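Local coordinates for protein flap endonuclease 1 (Desulfurococcus amylolyticus, PDB 3ORY) that probably cleaves the single-stranded 5' flaps of branched DNA, as flap endonucleases of the XPG family do in replication and repair, at residues Pro60-Asp63 and Arg67-Ser70. Numbering follows the deposited sequence.
Sequences PLMD and RITS
With CG of D63 set between its own backbone N and carbonyl carbon (chi1 67°), and the R67 chain bent at chi3 (-59°), carboxylate and guanidinium meet at an angle, their planes 55° apart. OD2 takes both nitrogens of one guanidinium edge: NE of R67 at 2.8 Å from D63 OD2, on its syn lone pair, and NH2 from above the carboxylate plane. D63 OD1 accepts the backbone N of R67 (2.9 Å) and that of N65 inside the turn, while OD2 also bonds ND1 of H326, just after helix 315-325. Replacing D63 by an alanine is likely to leave the R67 guanidinium without its charged mate and the amides of N65 and R67 without their acceptor. Alongside, D63 N donates to R67 O and T69 N to L61 O (2.8 Å), together making M62 and I68 a single antiparallel, non-hydrogen-bonded bridge. P60 CB rests 4.1 Å from I68 CG2. At the far end, S70 OG receives L61 N (2.9 Å) and is itself bonded to I53 O. This is a short hairpin-like loop, its turn spanned by the D63 carboxylate, leading into helix 70-84 of the XPG N-terminal, PIN-like domain.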
loop_
_atom_site.group_PDB
_atom_site.type_symbol
_atom_site.label_atom_id
_atom_site.label_comp_id
_atom_site.label_asym_id
_atom_site.label_seq_id
_atom_site.Cartn_x
_atom_site.Cartn_y
_atom_site.Cartn_z
ATOM N N PRO A 60 12.928 -0.083 -13.985
ATOM C CA PRO A 60 11.479 0.099 -14.152
ATOM C C PRO A 60 11.029 -0.032 -15.603
ATOM O O PRO A 60 11.824 0.181 -16.521
ATOM C CB PRO A 60 11.248 1.538 -13.676
ATOM C CG PRO A 60 12.376 1.823 -12.760
ATOM C CD PRO A 60 13.549 1.090 -13.335
ATOM N N LEU A 61 9.761 -0.383 -15.796
ATOM C CA LEU A 61 9.157 -0.364 -17.116
ATOM C C LEU A 61 9.082 1.084 -17.585
ATOM O O LEU A 61 8.814 1.995 -16.790
ATOM C CB LEU A 61 7.759 -0.990 -17.097
ATOM C CG LEU A 61 7.543 -2.469 -16.738
ATOM C CD1 LEU A 61 6.094 -2.837 -17.012
ATOM C CD2 LEU A 61 8.478 -3.444 -17.490
ATOM N N MET A 62 9.344 1.296 -18.871
ATOM C CA MET A 62 9.368 2.632 -19.438
ATOM C C MET A 62 8.753 2.646 -20.832
ATOM O O MET A 62 8.817 1.648 -21.545
ATOM C CB MET A 62 10.803 3.177 -19.463
ATOM C CG MET A 62 11.306 3.678 -18.092
ATOM S SD MET A 62 13.062 4.111 -18.093
ATOM C CE MET A 62 13.825 2.501 -18.260
ATOM N N ASP A 63 8.130 3.763 -21.198
ATOM C CA ASP A 63 7.602 3.929 -22.542
ATOM C C ASP A 63 8.683 4.498 -23.472
ATOM O O ASP A 63 9.830 4.680 -23.050
ATOM C CB ASP A 63 6.311 4.767 -22.543
ATOM C CG ASP A 63 6.529 6.226 -22.137
ATOM O OD1 ASP A 63 7.661 6.741 -22.234
ATOM O OD2 ASP A 63 5.537 6.867 -21.731
ATOM N N ARG A 67 9.426 7.595 -20.072
ATOM C CA ARG A 67 8.644 7.712 -18.827
ATOM C C ARG A 67 8.370 6.355 -18.156
ATOM O O ARG A 67 8.081 5.361 -18.835
ATOM C CB ARG A 67 7.323 8.437 -19.086
ATOM C CG ARG A 67 7.491 9.852 -19.628
ATOM C CD ARG A 67 6.161 10.436 -20.079
ATOM N NE ARG A 67 5.538 9.617 -21.121
ATOM C CZ ARG A 67 4.552 10.031 -21.911
ATOM N NH1 ARG A 67 4.070 11.262 -21.789
ATOM N NH2 ARG A 67 4.054 9.218 -22.834
ATOM N N ILE A 68 8.455 6.330 -16.826
ATOM C CA ILE A 68 8.163 5.120 -16.042
ATOM C C ILE A 68 6.698 4.704 -16.226
ATOM O O ILE A 68 5.806 5.541 -16.195
ATOM C CB ILE A 68 8.530 5.300 -14.544
ATOM C CG1 ILE A 68 10.043 5.535 -14.407
ATOM C CG2 ILE A 68 8.084 4.076 -13.695
ATOM C CD1 ILE A 68 10.519 5.910 -12.984
ATOM N N THR A 69 6.462 3.412 -16.465
ATOM C CA THR A 69 5.094 2.923 -16.671
ATOM C C THR A 69 4.727 1.786 -15.723
ATOM O O THR A 69 3.611 1.271 -15.783
ATOM C CB THR A 69 4.869 2.450 -18.120
ATOM O OG1 THR A 69 5.866 1.488 -18.436
ATOM C CG2 THR A 69 4.958 3.618 -19.106
ATOM N N SER A 70 5.656 1.423 -14.835
ATOM C CA SER A 70 5.468 0.316 -13.880
ATOM C C SER A 70 4.155 0.399 -13.094
ATOM O O SER A 70 3.499 -0.617 -12.856
ATOM C CB SER A 70 6.653 0.228 -12.906
ATOM O OG SER A 70 7.831 -0.215 -13.573
#